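Local coordinates for protein Alpha/beta hydrolase (Legionella pneumophila subsp. pneumophila str. Philadelphia 1, PDB 4EZI) that is of unconfirmed function but has the alpha/beta-hydrolase fold and probably hydrolyses ester bonds, perhaps those of triacylglycerols, at residues 252-256 / 257-261; 367-370 / 371-374. One frame throughout, in Å; residues are numbered along the deposited sequence. Where two conformers were deposited one is given.

Overall arrangement
Both contacts are local, each lying where a helix ends, and neither encloses nor crosses the other: interaction 1 closes well before interaction 2 opens. From the N terminus the chain first builds most of the mixed sheet, then leaves it after strand 193-197 for a run of helices. Interaction 1 falls within that run and closes the turn between helix 247-254 and helix 261-267. The chain then returns to the sheet with strands 310-314 and 340-344, and its last helix, 355-370, ends in interaction 2, beside strand 162-168. The two lie on opposite sides of the chain's centre, their own centres 42 Å apart.

Interaction 1: 252-256 / 257-261; sequences PELMD and GYHAV
Asp256 and His259 meet through a carboxylate-imidazole hydrogen bond, His259 ND1 donating to Asp256 OD1 over 2.8 Å. The oxygen lies almost in the plane of the imidazole, while the donor stands above the carboxylate plane. From the opposite face of that plane Tyr258 N gives Asp256 OD1 a second bond, also 2.8 Å long, making an Asx turn that shapes the link between helices 247-254 and 261-267. Asp256 suits this place because its short side chain, with CG between backbone N and carbonyl carbon (chi1 68°), brings OD1 back over the turn.

The imidazole is also packed from the helix side. Leu254 CA lies 4.0 Å from the His259 ring centroid, 10° off the normal, a CH-pi contact over one face, and Leu254 CD2 touches His259 CD2 at 3.8 Å. Inside the turn, water 1 links the last helical carbonyl, Leu254 O, to two following amides, Gly257 N and His259 N. Gly257 has a positive phi of 94°, where a CB would collide with the preceding carbonyl oxygen.

Around this layer, Ile264 of helix 261-267 touches His259, and selenomethionine Met255 packs its long, flexible side chain against helix 218-233. The ND1 bond fixes the ring's rotation. Two N-H groups sharing one oxygen are consistent with an ionised Asp256, which would probably stabilise a protonated His259.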
loop_
_atom_site.group_PDB
_atom_site.type_symbol
_atom_site.label_atom_id
_atom_site.label_comp_id
_atom_site.label_asym_id
_atom_site.label_seq_id
_atom_site.Cartn_x
_atom_site.Cartn_y
_atom_site.Cartn_z
ATOM N N PRO A 252 8.275 -15.779 14.174
ATOM C CA PRO A 252 7.435 -16.615 13.285
ATOM C C PRO A 252 6.033 -16.889 13.810
ATOM O O PRO A 252 5.078 -16.902 13.030
ATOM C CB PRO A 252 8.248 -17.907 13.146
ATOM C CG PRO A 252 9.669 -17.459 13.315
ATOM C CD PRO A 252 9.633 -16.334 14.332
ATOM N N GLU A 253 5.895 -17.052 15.121
ATOM C CA GLU A 253 4.582 -17.221 15.741
ATOM C C GLU A 253 3.735 -15.943 15.619
ATOM O O GLU A 253 2.569 -15.965 15.193
ATOM C CB GLU A 253 4.664 -17.541 17.246
ATOM C CG GLU A 253 5.563 -18.668 17.756
ATOM C CD GLU A 253 5.798 -18.539 19.279
ATOM O OE1 GLU A 253 4.849 -18.142 19.994
ATOM O OE2 GLU A 253 6.916 -18.811 19.775
ATOM N N LEU A 254 4.322 -14.815 15.981
ATOM C CA LEU A 254 3.608 -13.541 15.936
ATOM C C LEU A 254 3.149 -13.184 14.540
ATOM O O LEU A 254 2.137 -12.487 14.390
ATOM C CB LEU A 254 4.474 -12.411 16.467
ATOM C CG LEU A 254 4.860 -12.504 17.943
ATOM C CD1 LEU A 254 5.879 -11.408 18.283
ATOM C CD2 LEU A 254 3.652 -12.471 18.877
HETATM N N MSE A 255 3.914 -13.622 13.529
HETATM C CA MSE A 255 3.615 -13.295 12.151
HETATM C C MSE A 255 2.789 -14.334 11.426
HETATM O O MSE A 255 2.755 -14.326 10.213
HETATM C CB MSE A 255 4.912 -12.988 11.365
HETATM C CG MSE A 255 5.775 -11.898 11.970
HETATM SE SE MSE A 255 4.953 -10.197 11.911
HETATM C CE MSE A 255 5.991 -9.317 13.344
ATOM N N ASP A 256 2.049 -15.155 12.170
ATOM C CA ASP A 256 1.278 -16.245 11.576
ATOM C C ASP A 256 -0.006 -15.795 10.893
ATOM O O ASP A 256 -0.660 -16.617 10.264
ATOM C CB ASP A 256 1.013 -17.338 12.618
ATOM C CG ASP A 256 0.062 -16.913 13.732
ATOM O OD1 ASP A 256 -0.385 -15.749 13.797
ATOM O OD2 ASP A 256 -0.205 -17.787 14.622
ATOM N N GLY A 257 -0.371 -14.527 11.009
ATOM C CA GLY A 257 -1.577 -13.984 10.424
ATOM C C GLY A 257 -2.781 -13.960 11.349
ATOM O O GLY A 257 -3.839 -13.464 10.955
ATOM N N TYR A 258 -2.610 -14.461 12.588
ATOM C CA TYR A 258 -3.711 -14.621 13.540
ATOM C C TYR A 258 -3.407 -13.985 14.886
ATOM O O TYR A 258 -4.081 -14.254 15.861
ATOM C CB TYR A 258 -4.081 -16.108 13.684
ATOM C CG TYR A 258 -4.572 -16.639 12.374
ATOM C CD1 TYR A 258 -5.861 -16.355 11.937
ATOM C CD2 TYR A 258 -3.735 -17.337 11.517
ATOM C CE1 TYR A 258 -6.313 -16.773 10.712
ATOM C CE2 TYR A 258 -4.195 -17.762 10.275
ATOM C CZ TYR A 258 -5.489 -17.486 9.886
ATOM O OH TYR A 258 -5.963 -17.914 8.659
ATOM N N HIS A 259 -2.392 -13.129 14.934
ATOM C CA HIS A 259 -2.137 -12.317 16.124
ATOM C C HIS A 259 -2.568 -10.906 15.855
ATOM O O HIS A 259 -2.151 -10.290 14.867
ATOM C CB HIS A 259 -0.650 -12.339 16.508
ATOM C CG HIS A 259 -0.208 -13.626 17.118
ATOM N ND1 HIS A 259 -0.130 -14.807 16.408
ATOM C CD2 HIS A 259 0.196 -13.906 18.382
ATOM C CE1 HIS A 259 0.287 -15.763 17.221
ATOM N NE2 HIS A 259 0.501 -15.242 18.419
ATOM N N ALA A 260 -3.394 -10.369 16.745
ATOM C CA ALA A 260 -3.827 -8.990 16.647
ATOM C C ALA A 260 -2.596 -8.071 16.721
ATOM O O ALA A 260 -1.647 -8.313 17.474
ATOM C CB ALA A 260 -4.823 -8.615 17.762
ATOM N N VAL A 261 -2.617 -7.006 15.943
ATOM C CA VAL A 261 -1.486 -6.119 15.898
ATOM C C VAL A 261 -1.095 -5.578 17.302
ATOM O O VAL A 261 0.086 -5.492 17.621
ATOM C CB VAL A 261 -1.674 -4.996 14.860
ATOM C CG1 VAL A 261 -2.914 -4.169 15.166
ATOM C CG2 VAL A 261 -0.442 -4.143 14.847
HETATM O O HOH W 1 -0.104 -12.380 12.815
#

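Interaction 2: 367-370 / 371-374; sequences KQFE and RQEA
Arg371 folds its side chain back along the last turn of helix 355-370, laying one face of its guanidinium over Gln368 CA, 3.6 Å from the plane and over its centre. The first torsion makes this possible: CG sits between the backbone N and the carbonyl carbon (chi1 71°), and the chain then runs extended to NE. On the way Arg371 CG passes 3.3 Å from Lys367 O. Lys367 O also accepts the closing helical bond from Arg371 N, a rather long 3.2 Å. Arginine suits the place because its aliphatic part can follow the backbone while its flat end rests on it.

Gln372 uses a similar first torsion (chi1 61°) with an extended chain beyond it, which sets its amide alongside the Phe369 ring, both side chains pointing the same way. The two planes are 49° apart, and Gln372 NE2 comes 3.8 Å from Phe369 CE1 in an oblique, non-stacked contact. Water 2 donates to both Gln372 OE1, at 2.6 Å, and Gln368 O, joining the amide to a carbonyl at the helix end.

Lys367 bends at chi2, and its NZ reaches Glu370 OE1 at 2.8 Å on the syn side, forming a salt bridge one turn along. Ala109 O also accepts from this ammonium, and Tyr111 OH bonds to the same carboxylate oxygen. Farther along, Ala374 CB lies 3.4 Å from Glu370 O.

Lys162 NZ, from strand 162-168, bonds to both Phe369 O and Gln372 O, drawing together two carbonyls that would otherwise repel. At the helix end Lys367 O is thus answered by a backbone N-H, Gln368 O by a water and Phe369 O by a lysine, whose cationic group would probably interact favourably with the helix dipole.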
loop_
_atom_site.group_PDB
_atom_site.type_symbol
_atom_site.label_atom_id
_atom_site.label_comp_id
_atom_site.label_asym_id
_atom_site.label_seq_id
_atom_site.Cartn_x
_atom_site.Cartn_y
_atom_site.Cartn_z
ATOM N N LYS A 367 -9.185 14.648 -7.938
ATOM C CA LYS A 367 -10.241 15.506 -8.480
ATOM C C LYS A 367 -9.672 16.582 -9.417
ATOM O O LYS A 367 -10.275 16.895 -10.452
ATOM C CB LYS A 367 -11.047 16.132 -7.353
ATOM C CG LYS A 367 -11.988 15.151 -6.648
ATOM C CD LYS A 367 -13.226 14.883 -7.500
ATOM C CE LYS A 367 -13.958 13.637 -7.057
ATOM N NZ LYS A 367 -15.051 13.295 -8.025
ATOM N N GLN A 368 -8.498 17.122 -9.077
ATOM C CA GLN A 368 -7.837 18.107 -9.914
ATOM C C GLN A 368 -7.585 17.543 -11.298
ATOM O O GLN A 368 -7.811 18.226 -12.295
ATOM C CB GLN A 368 -6.532 18.566 -9.272
ATOM C CG GLN A 368 -5.775 19.592 -10.088
ATOM C CD GLN A 368 -4.496 20.060 -9.424
ATOM O OE1 GLN A 368 -4.334 19.964 -8.204
ATOM N NE2 GLN A 368 -3.582 20.588 -10.237
ATOM N N PHE A 369 -7.125 16.303 -11.372
ATOM C CA PHE A 369 -6.819 15.676 -12.640
ATOM C C PHE A 369 -8.011 15.021 -13.313
ATOM O O PHE A 369 -7.992 14.824 -14.530
ATOM C CB PHE A 369 -5.547 14.817 -12.528
ATOM C CG PHE A 369 -4.357 15.672 -12.312
ATOM C CD1 PHE A 369 -3.859 16.410 -13.378
ATOM C CD2 PHE A 369 -3.844 15.906 -11.037
ATOM C CE1 PHE A 369 -2.844 17.309 -13.184
ATOM C CE2 PHE A 369 -2.807 16.798 -10.847
ATOM C CZ PHE A 369 -2.313 17.497 -11.932
ATOM N N GLU A 370 -9.066 14.755 -12.557
ATOM C CA GLU A 370 -10.336 14.320 -13.135
ATOM C C GLU A 370 -10.924 15.407 -14.036
ATOM O O GLU A 370 -11.470 15.106 -15.092
ATOM C CB GLU A 370 -11.321 14.005 -12.002
ATOM C CG GLU A 370 -12.684 13.518 -12.493
ATOM C CD GLU A 370 -13.607 13.012 -11.354
ATOM O OE1 GLU A 370 -13.287 13.190 -10.169
ATOM O OE2 GLU A 370 -14.651 12.423 -11.663
ATOM N N ARG A 371 -10.827 16.653 -13.584
ATOM C CA ARG A 371 -11.538 17.800 -14.207
ATOM C C ARG A 371 -10.696 18.584 -15.209
ATOM O O ARG A 371 -10.974 19.754 -15.517
ATOM C CB ARG A 371 -12.129 18.732 -13.119
ATOM C CG ARG A 371 -11.106 19.529 -12.341
ATOM C CD ARG A 371 -11.725 20.297 -11.232
ATOM N NE ARG A 371 -10.719 21.086 -10.531
ATOM C CZ ARG A 371 -10.270 20.866 -9.289
ATOM N NH1 ARG A 371 -10.741 19.882 -8.516
ATOM N NH2 ARG A 371 -9.327 21.660 -8.793
ATOM N N GLN A 372 -9.707 17.916 -15.780
ATOM C CA GLN A 372 -9.004 18.444 -16.939
ATOM C C GLN A 372 -8.656 17.264 -17.824
ATOM O O GLN A 372 -8.729 16.095 -17.406
ATOM C CB GLN A 372 -7.770 19.273 -16.535
ATOM C CG GLN A 372 -6.719 18.500 -15.761
ATOM C CD GLN A 372 -5.491 19.352 -15.385
ATOM O OE1 GLN A 372 -5.495 20.088 -14.385
ATOM N NE2 GLN A 372 -4.414 19.190 -16.144
ATOM N N GLU A 373 -8.284 17.560 -19.062
ATOM C CA GLU A 373 -7.971 16.500 -19.994
ATOM C C GLU A 373 -9.085 15.415 -19.944
ATOM O O GLU A 373 -8.772 14.232 -19.971
ATOM C CB GLU A 373 -6.546 15.965 -19.646
ATOM C CG GLU A 373 -6.050 14.644 -20.294
ATOM C CD GLU A 373 -4.542 14.393 -20.177
ATOM O OE1 GLU A 373 -3.774 15.355 -19.945
ATOM O OE2 GLU A 373 -4.123 13.222 -20.352
ATOM N N ALA A 374 -10.369 15.808 -19.828
ATOM C CA ALA A 374 -11.464 14.836 -19.654
ATOM C C ALA A 374 -12.337 14.779 -20.926
ATOM O O ALA A 374 -12.846 15.821 -21.411
ATOM C CB ALA A 374 -12.323 15.164 -18.385
HETATM O O HOH W 2 -7.514 20.882 -12.955
#